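Local coordinates for protein basic helix-loop-helix, putative, expressed (Oryza sativa subsp. japonica, PDB 5LW0) that binds ADP-ribose through the macrodomain described here and probably takes part in ADP-ribosylation-linked responses to DNA interstrand crosslinks, at residues 111-114 and 115-119; 218-221 and 222-226; 171-174 and 175-179. One frame throughout, in Å; residues are numbered along the deposited sequence. Where two conformers were deposited one is given.

Contact 1 (111-114 and 115-119). With AR6 ([(2R,3S,4R,5R)-5-(6-aminopurin-9-yl)-3,4-dihydroxy-oxolan-2-yl]methyl [hydroxy-[[(2R,3S,4R,5S)-3,4,5-trihydroxyoxolan-2-yl]methoxy]phosphoryl] hydrogen phosphate), chain C.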
ATOM      1  N   ILE A 111      -1.222   9.275   3.914  1.00 16.72           N
ATOM      2  CA  ILE A 111      -0.020   8.562   3.564  1.00 16.54           C
ATOM      3  C   ILE A 111       1.088   9.433   2.994  1.00 16.53           C
ATOM      4  O   ILE A 111       2.233   9.035   2.950  1.00 16.57           O
ATOM      5  CB  ILE A 111      -0.369   7.371   2.657  1.00 17.20           C
ATOM      6  CG1 ILE A 111       0.654   6.253   2.829  1.00 17.73           C
ATOM      7  CG2 ILE A 111      -0.557   7.772   1.235  1.00 16.23           C
ATOM      8  CD1 ILE A 111       0.228   4.957   2.175  1.00 17.69           C
ATOM      9  N   THR A 112       0.710  10.634   2.481  1.00 15.76           N
ATOM     10  CA  THR A 112       1.692  11.590   1.966  1.00 16.65           C
ATOM     11  C   THR A 112       2.140  12.623   3.010  1.00 19.50           C
ATOM     12  O   THR A 112       2.951  13.474   2.680  1.00 18.37           O
ATOM     13  CB  THR A 112       1.141  12.335   0.743  1.00 18.50           C
ATOM     14  OG1 THR A 112       0.085  13.217   1.131  1.00 18.87           O
ATOM     15  CG2 THR A 112       0.608  11.364  -0.267  1.00 18.27           C
ATOM     16  N   GLN A 113       1.638  12.504   4.250  1.00 17.56           N
ATOM     17  CA  GLN A 113       2.020  13.410   5.312  1.00 19.02           C
ATOM     18  C   GLN A 113       2.270  12.654   6.628  1.00 21.41           C
ATOM     19  O   GLN A 113       1.952  13.161   7.752  1.00 19.80           O
ATOM     20  CB  GLN A 113       0.919  14.442   5.543  1.00 21.88           C
ATOM     21  CG  GLN A 113       0.575  15.268   4.305  1.00 24.29           C
ATOM     22  CD  GLN A 113      -0.432  16.403   4.595  1.00 26.71           C
ATOM     23  OE1 GLN A 113      -0.089  17.411   5.158  1.00 32.03           O
ATOM     24  NE2 GLN A 113      -1.666  16.195   4.217  1.00 31.92           N
ATOM     25  N   LEU A 114       2.871  11.463   6.537  1.00 17.42           N
ATOM     26  CA  LEU A 114       3.041  10.703   7.721  1.00 17.28           C
ATOM     27  C   LEU A 114       4.023  11.341   8.735  1.00 17.29           C
ATOM     28  O   LEU A 114       3.806  11.207   9.902  1.00 19.14           O
ATOM     29  CB  LEU A 114       3.505   9.270   7.385  1.00 17.86           C
ATOM     30  CG  LEU A 114       2.395   8.483   6.745  1.00 17.71           C
ATOM     31  CD1 LEU A 114       2.954   7.186   6.150  1.00 19.15           C
ATOM     32  CD2 LEU A 114       1.249   8.238   7.683  1.00 18.12           C
ATOM     33  N   GLN A 115       5.145  11.872   8.269  1.00 19.48           N
ATOM     34  CA  GLN A 115       6.142  12.476   9.180  1.00 21.74           C
ATOM     35  C   GLN A 115       5.653  13.839   9.657  1.00 22.81           C
ATOM     36  O   GLN A 115       5.575  14.092  10.880  1.00 24.60           O
ATOM     37  CB  GLN A 115       7.484  12.601   8.515  1.00 26.22           C
ATOM     38  CG  GLN A 115       8.521  13.290   9.402  1.00 28.85           C
ATOM     39  CD  GLN A 115       9.917  13.169   8.841  1.00 37.31           C
ATOM     40  OE1 GLN A 115      10.193  13.594   7.707  1.00 42.76           O
ATOM     41  NE2 GLN A 115      10.819  12.611   9.628  1.00 42.04           N
ATOM     42  N   SER A 116       5.196  14.659   8.723  1.00 24.12           N
ATOM     43  CA  SER A 116       4.860  16.076   9.057  1.00 28.29           C
ATOM     44  C   SER A 116       3.589  16.197   9.906  1.00 29.76           C
ATOM     45  O   SER A 116       3.596  16.903  10.956  1.00 29.69           O
ATOM     46  CB  SER A 116       4.746  16.938   7.782  1.00 26.30           C
ATOM     47  OG  SER A 116       3.706  16.471   6.928  1.00 27.20           O
ATOM     48  N   LYS A 117       2.529  15.482   9.531  1.00 22.32           N
ATOM     49  CA  LYS A 117       1.271  15.508  10.304  1.00 22.52           C
ATOM     50  C   LYS A 117       1.069  14.326  11.240  1.00 24.23           C
ATOM     51  O   LYS A 117       0.362  14.421  12.216  1.00 24.85           O
ATOM     52  CB  LYS A 117       0.081  15.625   9.347  1.00 26.72           C
ATOM     53  CG  LYS A 117       0.153  16.849   8.448  1.00 31.29           C
ATOM     54  CD  LYS A 117      -0.211  18.111   9.199  1.00 38.48           C
ATOM     55  CE  LYS A 117      -0.457  19.260   8.222  1.00 43.89           C
ATOM     56  NZ  LYS A 117      -0.697  20.546   8.942  1.00 49.98           N
ATOM     57  N   GLY A 118       1.549  13.169  10.838  1.00 19.45           N
ATOM     58  CA  GLY A 118       1.438  12.008  11.663  1.00 20.28           C
ATOM     59  C   GLY A 118       2.480  11.844  12.752  1.00 17.39           C
ATOM     60  O   GLY A 118       2.266  11.123  13.694  1.00 17.64           O
ATOM     61  N   GLY A 119       3.672  12.428  12.569  1.00 16.62           N
ATOM     62  CA  GLY A 119       4.726  12.220  13.496  1.00 17.76           C
ATOM     63  C   GLY A 119       5.377  10.850  13.402  1.00 17.71           C
ATOM     64  O   GLY A 119       5.997  10.387  14.339  1.00 18.52           O
TER
HETATM   65  N1  AR6 C 301      -3.846   8.617   2.692  1.00 16.95           N
HETATM   66  C2  AR6 C 301      -4.200   7.409   3.178  1.00 18.03           C
HETATM   67  N3  AR6 C 301      -5.186   6.677   2.695  1.00 18.91           N
HETATM   68  C4  AR6 C 301      -5.927   7.125   1.635  1.00 21.42           C
HETATM   69  C5  AR6 C 301      -5.618   8.379   1.019  1.00 22.40           C
HETATM   70  C6  AR6 C 301      -4.502   9.143   1.603  1.00 18.89           C
HETATM   71  N6  AR6 C 301      -4.113  10.299   1.120  1.00 19.77           N
HETATM   72  N7  AR6 C 301      -6.537   8.559  -0.042  1.00 22.08           N
HETATM   73  C8  AR6 C 301      -7.299   7.442  -0.078  1.00 20.80           C
HETATM   74  N9  AR6 C 301      -6.934   6.563   0.926  1.00 21.22           N
HETATM   75  PA  AR6 C 301      -8.275   3.987  -3.598  1.00 20.24           P
HETATM   76  PB  AR6 C 301      -8.474   1.361  -4.990  1.00 19.39           P
HETATM   77  C1' AR6 C 301      -7.413   5.221   1.177  1.00 20.94           C
HETATM   78  O1A AR6 C 301      -9.675   4.317  -4.158  1.00 22.58           O
HETATM   79  O1B AR6 C 301      -9.834   1.050  -4.414  1.00 17.94           O
HETATM   80  C1D AR6 C 301      -7.080   5.227  -7.955  1.00 39.55           C
HETATM   81  O1D AR6 C 301      -7.352   6.592  -8.190  1.00 39.06           O
HETATM   82  C2' AR6 C 301      -8.893   4.937   0.949  1.00 19.81           C
HETATM   83  O2' AR6 C 301      -9.746   5.470   2.008  1.00 21.13           O
HETATM   84  O2A AR6 C 301      -7.191   4.993  -3.691  1.00 20.34           O
HETATM   85  O2B AR6 C 301      -7.437   0.281  -5.081  1.00 18.03           O
HETATM   86  C2D AR6 C 301      -6.300   4.645  -9.172  1.00 39.83           C
HETATM   87  O2D AR6 C 301      -6.228   5.625 -10.285  1.00 34.94           O
HETATM   88  C3' AR6 C 301      -8.876   3.434   0.814  1.00 22.37           C
HETATM   89  O3' AR6 C 301      -8.935   2.772   2.107  1.00 21.52           O
HETATM   90  O3A AR6 C 301      -7.734   2.598  -4.252  1.00 19.65           O
HETATM   91  C3D AR6 C 301      -7.049   3.399  -9.558  1.00 33.63           C
HETATM   92  O3D AR6 C 301      -7.746   3.721 -10.796  1.00 46.89           O
HETATM   93  C4' AR6 C 301      -7.519   3.145   0.144  1.00 20.37           C
HETATM   94  O4' AR6 C 301      -6.770   4.337   0.214  1.00 21.19           O
HETATM   95  C4D AR6 C 301      -8.049   3.149  -8.404  1.00 30.38           C
HETATM   96  O4D AR6 C 301      -8.273   4.406  -7.723  1.00 29.21           O
HETATM   97  C5' AR6 C 301      -7.629   2.720  -1.299  1.00 22.56           C
HETATM   98  O5' AR6 C 301      -8.535   3.564  -2.035  1.00 21.21           O
HETATM   99  C5D AR6 C 301      -7.565   2.184  -7.326  1.00 22.87           C
HETATM  100  O5D AR6 C 301      -8.711   1.939  -6.480  1.00 20.97           O
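The carbonyl oxygen of Gln113 is gripped by two backbone N-H groups from the turn that follows it. Lys117 N reaches Gln113 O at 3.0 Å, tilted 33° from the carbonyl plane, and Gly118 N donates to the same Gln113 O at 3.1 Å, this time in the plane. Residues 115-118 have helical backbone angles, and Gly119 N adds a bond to Gln115 O, so the chain winds through roughly one helical turn without becoming a regular helix. Where a beta carbon on Gly118 would sit, it would run into Leu114 O.

Among the side chains, Gln113 and Lys117 lie side by side and point the same way. Both place CG opposite the carbonyl carbon, and Lys117 then bends at chi2, which lays its methylenes along the amide: Lys117 CG is 3.3 Å from Gln113 OE1, a van der Waals contact. The other end of that amide, NE2, is hydrogen-bonded to Asp110, whose carboxylate also holds the Thr112 hydroxyl. Ser116 OG packs on Gln113 CB at 3.7 Å, but its polar partner is Glu183.

Within this piece, Ile111 is the residue that meets the ligand, at the adenine end of the macrodomain's ADP-ribose pocket. Its backbone N-H points almost straight at the adenine, Ile111 N to N1 of the ADP-ribose 3.0 Å at 175°, while Ile111 CB and CG2 both lie 3.7 Å from the same N1.

The whole piece lies in the loop between strands 104-108 and 124-128, with Ile111 and Thr112 resting on helix 139-148, and Ser116 tied to Glu183 at the end of helix 178-183.

Contact 2 (218-221 and 222-226). With PO4 (phosphate ion), chain D.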
ATOM      1  N   ALA A 218      -1.612  -9.351  -4.704  1.00 12.86           N
ATOM      2  CA  ALA A 218      -1.211  -7.928  -4.660  1.00 12.57           C
ATOM      3  C   ALA A 218      -0.483  -7.636  -3.371  1.00 12.64           C
ATOM      4  O   ALA A 218       0.607  -7.040  -3.369  1.00 12.54           O
ATOM      5  CB  ALA A 218      -2.421  -7.002  -4.790  1.00 13.84           C
ATOM      6  N   TYR A 219      -1.034  -8.086  -2.256  1.00 12.18           N
ATOM      7  CA  TYR A 219      -0.360  -7.809  -0.959  1.00 12.92           C
ATOM      8  C   TYR A 219       0.962  -8.555  -0.841  1.00 13.10           C
ATOM      9  O   TYR A 219       2.002  -7.951  -0.423  1.00 12.07           O
ATOM     10  CB  TYR A 219      -1.233  -8.150   0.226  1.00 13.73           C
ATOM     11  CG  TYR A 219      -2.216  -7.074   0.557  1.00 12.87           C
ATOM     12  CD1 TYR A 219      -1.785  -5.818   0.992  1.00 14.83           C
ATOM     13  CD2 TYR A 219      -3.568  -7.245   0.366  1.00 13.41           C
ATOM     14  CE1 TYR A 219      -2.679  -4.815   1.290  1.00 13.81           C
ATOM     15  CE2 TYR A 219      -4.479  -6.226   0.626  1.00 14.16           C
ATOM     16  CZ  TYR A 219      -4.047  -5.000   1.113  1.00 14.28           C
ATOM     17  OH  TYR A 219      -4.876  -3.942   1.318  1.00 15.03           O
ATOM     18  N   THR A 220       0.986  -9.803  -1.280  1.00 13.19           N
ATOM     19  CA  THR A 220       2.281 -10.570  -1.193  1.00 14.87           C
ATOM     20  C   THR A 220       3.324  -9.949  -2.080  1.00 13.73           C
ATOM     21  O   THR A 220       4.471  -9.771  -1.653  1.00 15.12           O
ATOM     22  CB  THR A 220       2.040 -12.023  -1.489  1.00 19.10           C
ATOM     23  OG1 THR A 220       1.181 -12.516  -0.447  1.00 19.99           O
ATOM     24  CG2 THR A 220       3.378 -12.815  -1.444  1.00 21.05           C
ATOM     25  N   SER A 221       2.914  -9.445  -3.251  1.00 12.33           N
ATOM     26  CA  SER A 221       3.815  -8.830  -4.169  0.70 13.28           C
ATOM     27  C   SER A 221       4.394  -7.518  -3.559  1.00 12.34           C
ATOM     28  O   SER A 221       5.614  -7.230  -3.644  1.00 12.23           O
ATOM     29  CB  SER A 221       3.101  -8.525  -5.510  0.70 14.58           C
ATOM     30  OG  SER A 221       3.991  -7.852  -6.386  0.70 14.96           O
ATOM     31  N   LEU A 222       3.511  -6.718  -2.999  1.00 11.76           N
ATOM     32  CA  LEU A 222       3.862  -5.510  -2.277  1.00 11.02           C
ATOM     33  C   LEU A 222       4.902  -5.797  -1.189  1.00 12.03           C
ATOM     34  O   LEU A 222       5.954  -5.152  -1.145  1.00 12.19           O
ATOM     35  CB  LEU A 222       2.655  -4.883  -1.668  1.00 11.30           C
ATOM     36  CG  LEU A 222       2.862  -3.751  -0.687  1.00 11.07           C
ATOM     37  CD1 LEU A 222       3.650  -2.594  -1.313  1.00 10.96           C
ATOM     38  CD2 LEU A 222       1.545  -3.318  -0.107  1.00 12.01           C
ATOM     39  N   PHE A 223       4.602  -6.750  -0.335  1.00 13.28           N
ATOM     40  CA  PHE A 223       5.449  -7.021   0.800  1.00 12.21           C
ATOM     41  C   PHE A 223       6.755  -7.595   0.381  1.00 13.73           C
ATOM     42  O   PHE A 223       7.801  -7.247   0.940  1.00 13.70           O
ATOM     43  CB  PHE A 223       4.759  -7.908   1.806  1.00 12.16           C
ATOM     44  CG  PHE A 223       3.497  -7.302   2.447  1.00 11.23           C
ATOM     45  CD1 PHE A 223       3.290  -5.950   2.583  1.00 11.78           C
ATOM     46  CD2 PHE A 223       2.483  -8.150   2.865  1.00 13.22           C
ATOM     47  CE1 PHE A 223       2.176  -5.461   3.173  1.00 12.12           C
ATOM     48  CE2 PHE A 223       1.354  -7.648   3.439  1.00 13.64           C
ATOM     49  CZ  PHE A 223       1.174  -6.324   3.554  1.00 12.93           C
ATOM     50  N   GLU A 224       6.752  -8.413  -0.659  1.00 14.14           N
ATOM     51  CA  GLU A 224       8.018  -8.974  -1.203  0.50 14.43           C
ATOM     52  C   GLU A 224       8.891  -7.892  -1.851  1.00 14.75           C
ATOM     53  O   GLU A 224      10.136  -7.878  -1.672  1.00 14.12           O
ATOM     54  CB  GLU A 224       7.756 -10.112  -2.183  0.50 16.39           C
ATOM     55  CG  GLU A 224       7.318 -11.393  -1.538  0.50 17.54           C
ATOM     56  CD  GLU A 224       8.477 -12.184  -0.932  0.50 17.09           C
ATOM     57  OE1 GLU A 224       9.639 -11.996  -1.351  0.50 21.76           O
ATOM     58  OE2 GLU A 224       8.176 -13.024  -0.101  0.50 22.28           O
ATOM     59  N   ASN A 225       8.283  -6.975  -2.584  1.00 13.50           N
ATOM     60  CA  ASN A 225       9.033  -5.813  -3.098  1.00 14.08           C
ATOM     61  C   ASN A 225       9.608  -4.977  -1.993  1.00 13.50           C
ATOM     62  O   ASN A 225      10.698  -4.484  -2.108  1.00 14.91           O
ATOM     63  CB  ASN A 225       8.138  -4.994  -4.027  1.00 13.86           C
ATOM     64  CG  ASN A 225       8.308  -5.392  -5.466  1.00 18.72           C
ATOM     65  OD1 ASN A 225       9.443  -5.419  -5.981  1.00 18.35           O
ATOM     66  ND2 ASN A 225       7.193  -5.474  -6.194  1.00 21.85           N
ATOM     67  N   PHE A 226       8.861  -4.800  -0.919  1.00 12.20           N
ATOM     68  CA  PHE A 226       9.341  -4.003   0.194  1.00 12.51           C
ATOM     69  C   PHE A 226      10.546  -4.692   0.857  1.00 13.38           C
ATOM     70  O   PHE A 226      11.536  -4.098   1.078  1.00 14.64           O
ATOM     71  CB  PHE A 226       8.195  -3.784   1.178  1.00 13.10           C
ATOM     72  CG  PHE A 226       8.618  -3.230   2.508  1.00 14.50           C
ATOM     73  CD1 PHE A 226       9.304  -2.053   2.628  1.00 15.73           C
ATOM     74  CD2 PHE A 226       8.351  -3.965   3.635  1.00 16.40           C
ATOM     75  CE1 PHE A 226       9.672  -1.585   3.930  1.00 17.61           C
ATOM     76  CE2 PHE A 226       8.641  -3.476   4.891  1.00 19.76           C
ATOM     77  CZ  PHE A 226       9.383  -2.354   5.019  1.00 16.70           C
TER
HETATM   78  P   PO4 D 302       0.990 -15.876   1.119  1.00 39.99           P
HETATM   79  O1  PO4 D 302       0.042 -15.004   2.047  1.00 33.12           O
HETATM   80  O2  PO4 D 302       1.170 -15.163  -0.217  1.00 38.69           O
HETATM   81  O3  PO4 D 302       0.391 -17.330   0.986  1.00 41.08           O
HETATM   82  O4  PO4 D 302       2.366 -15.996   1.782  1.00 45.91           O
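Tyr219 and Phe223 both set CG opposite their own carbonyl carbon (chi1 -82° and -63°), which sends the two rings off the same side of the helix, one turn apart and pointing the same way. Tyr219 CD1 meets Phe223 CZ at 3.9 Å, with the planes inclined at 34°, an oblique packing. The Phe223 ring also has Tyr219 O over one face, 3.2 Å above its plane and toward the rim; that oxygen is already taken by Phe223 N at 2.9 Å, one of four successive i to i+4 bonds that make this a regular alpha-helix.

On the outer side, Thr220 lays CG2 against Glu224 CG at 4.2 Å, while Thr220 OG1 is hydrogen-bonded to O2 of a phosphate at 2.7 Å and also to His216 O, one turn back; the ion probably comes from the crystallisation liquor. Ser221 and Asn225, one turn apart, converge on the hydroxyl of Ser168, and Tyr219 OH is hydrogen-bonded to Ile43 N.

Helix 208-230 thus packs against the central sheet of the macrodomain: Leu222 reaches strands 37-40, 124-128 and 187-192, and Phe226 presses on the same three, while Tyr219 and Phe223 lean on helix 52-69 and Phe223 meets Phe40 edge-to-face.

Contact 3 (171-174 and 175-179)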
ATOM      1  N   VAL A 171       9.546   1.690  -7.013  1.00 13.78           N
ATOM      2  CA  VAL A 171      10.169   2.830  -7.731  1.00 15.12           C
ATOM      3  C   VAL A 171      10.935   3.658  -6.740  1.00 16.72           C
ATOM      4  O   VAL A 171      10.352   4.176  -5.780  1.00 16.57           O
ATOM      5  CB  VAL A 171       9.084   3.686  -8.394  1.00 15.80           C
ATOM      6  CG1 VAL A 171       9.712   4.893  -9.119  1.00 18.80           C
ATOM      7  CG2 VAL A 171       8.247   2.840  -9.373  1.00 17.02           C
ATOM      8  N   PRO A 172      12.240   3.904  -6.998  1.00 18.31           N
ATOM      9  CA  PRO A 172      12.937   4.827  -6.107  1.00 19.59           C
ATOM     10  C   PRO A 172      12.533   6.250  -6.373  1.00 19.22           C
ATOM     11  O   PRO A 172      12.371   6.636  -7.524  1.00 19.73           O
ATOM     12  CB  PRO A 172      14.425   4.635  -6.448  1.00 22.11           C
ATOM     13  CG  PRO A 172      14.486   3.567  -7.435  1.00 25.18           C
ATOM     14  CD  PRO A 172      13.122   3.306  -7.988  1.00 20.35           C
ATOM     15  N   LEU A 173      12.270   6.996  -5.306  1.00 20.59           N
ATOM     16  CA  LEU A 173      11.764   8.365  -5.420  1.00 20.63           C
ATOM     17  C   LEU A 173      12.961   9.339  -5.347  1.00 24.53           C
ATOM     18  O   LEU A 173      13.651   9.350  -4.347  1.00 23.30           O
ATOM     19  CB  LEU A 173      10.803   8.677  -4.261  1.00 20.59           C
ATOM     20  CG  LEU A 173      10.177  10.059  -4.294  1.00 20.37           C
ATOM     21  CD1 LEU A 173       9.314  10.288  -5.514  1.00 21.95           C
ATOM     22  CD2 LEU A 173       9.384  10.364  -3.045  1.00 22.61           C
ATOM     23  N   PRO A 174      13.206  10.111  -6.431  1.00 25.79           N
ATOM     24  CA  PRO A 174      14.333  11.042  -6.408  1.00 28.43           C
ATOM     25  C   PRO A 174      14.317  11.964  -5.225  1.00 26.49           C
ATOM     26  O   PRO A 174      13.252  12.402  -4.781  1.00 26.03           O
ATOM     27  CB  PRO A 174      14.143  11.821  -7.704  1.00 31.23           C
ATOM     28  CG  PRO A 174      13.465  10.858  -8.603  1.00 32.45           C
ATOM     29  CD  PRO A 174      12.497  10.152  -7.691  1.00 28.49           C
ATOM     30  N   SER A 175      15.502  12.269  -4.695  1.00 29.13           N
ATOM     31  CA  SER A 175      15.620  13.094  -3.518  1.00 32.28           C
ATOM     32  C   SER A 175      15.094  14.519  -3.745  1.00 33.10           C
ATOM     33  O   SER A 175      14.731  15.225  -2.810  1.00 31.86           O
ATOM     34  CB  SER A 175      17.065  13.129  -3.085  1.00 39.32           C
ATOM     35  OG  SER A 175      17.155  13.514  -1.751  1.00 54.41           O
ATOM     36  N   THR A 176      14.985  14.909  -4.994  1.00 29.52           N
ATOM     37  CA  THR A 176      14.447  16.224  -5.334  1.00 30.92           C
ATOM     38  C   THR A 176      12.941  16.320  -5.138  1.00 30.28           C
ATOM     39  O   THR A 176      12.355  17.407  -5.188  1.00 28.83           O
ATOM     40  CB  THR A 176      14.762  16.553  -6.822  1.00 33.20           C
ATOM     41  OG1 THR A 176      14.387  15.450  -7.645  1.00 32.66           O
ATOM     42  CG2 THR A 176      16.232  16.814  -7.020  1.00 34.41           C
ATOM     43  N   SER A 177      12.268  15.178  -4.911  1.00 24.36           N
ATOM     44  CA  SER A 177      10.833  15.210  -4.753  1.00 24.30           C
ATOM     45  C   SER A 177      10.461  15.873  -3.440  1.00 24.75           C
ATOM     46  O   SER A 177      11.003  15.515  -2.408  1.00 23.10           O
ATOM     47  CB  SER A 177      10.259  13.788  -4.768  1.00 23.64           C
ATOM     48  OG  SER A 177       8.878  13.843  -4.490  1.00 23.06           O
ATOM     49  N   PRO A 178       9.462  16.795  -3.460  1.00 28.08           N
ATOM     50  CA  PRO A 178       8.975  17.372  -2.215  1.00 29.47           C
ATOM     51  C   PRO A 178       8.542  16.307  -1.183  1.00 28.51           C
ATOM     52  O   PRO A 178       8.733  16.491   0.020  1.00 28.27           O
ATOM     53  CB  PRO A 178       7.767  18.212  -2.668  1.00 31.55           C
ATOM     54  CG  PRO A 178       8.130  18.632  -4.059  1.00 34.66           C
ATOM     55  CD  PRO A 178       8.877  17.462  -4.645  1.00 30.67           C
ATOM     56  N   LEU A 179       7.982  15.189  -1.665  1.00 26.09           N
ATOM     57  CA  LEU A 179       7.597  14.101  -0.768  1.00 22.54           C
ATOM     58  C   LEU A 179       8.811  13.478  -0.046  1.00 22.73           C
ATOM     59  O   LEU A 179       8.704  13.112   1.116  1.00 21.69           O
ATOM     60  CB  LEU A 179       6.815  13.028  -1.538  1.00 21.53           C
ATOM     61  CG  LEU A 179       6.279  11.856  -0.694  1.00 22.59           C
ATOM     62  CD1 LEU A 179       5.332  12.319   0.408  1.00 21.53           C
ATOM     63  CD2 LEU A 179       5.524  10.947  -1.639  1.00 21.31           C
TER
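The backbone leaves strand 167-172 and, after Leu173, folds into a type I beta turn from Pro174 to Ser177, closed by Ser177 N on Pro174 O at 2.9 Å, the donor standing well above the carbonyl plane. Beneath the turn, the Leu173 side chain reaches forward to Ser177 and Leu179. With CG opposite the backbone N (chi1 -178°), Leu173 brings its CD1 to 3.7 Å from Ser177 CB, and its other branch, CD2, to 4.0 Å from Leu179 CB. On the outer side, the Pro174 ring meets the hydroxyl two residues on, Pro174 CB to Thr176 OG1 3.6 Å, although that hydroxyl is hydrogen-bonded to Asp151.

Ser177 is the N-cap of helix 178-183: its OG accepts from Leu179 N at 3.3 Å, a bent bond (135°), and is also bonded to Ala148 O at the end of helix 139-148. The turn and cap together pass the chain from the edge strand of the macrodomain sheet into a short helix. An alanine at Leu173 would lose both methyl branches, which would probably leave Ser177 CB and Leu179 without their shared apolar partner and open a gap beside the cap. Leu173 and Leu179 both continue onto Ala148 and Val185.

From the N terminus, contact 1 comes first, a tight turn in the loop that carries the chain from edge strand 104-108 to strand 124-128 inside the sheet. Contact 3 follows, bridging the opposite edge strand, 167-172, and helix 178-183. Contact 2 is last, within the C-terminal helix 208-230. All three are local and run in series; none nests or crosses. Contacts 1 and 3 touch, Thr112 O lying 3.5 Å from Leu179 CD1, and both border helix 139-148. Contact 2 sits apart, its centre about 22 Å from that of contact 1 and 20 Å from that of contact 3, tying the last helix to the sheet and to helix 52-69.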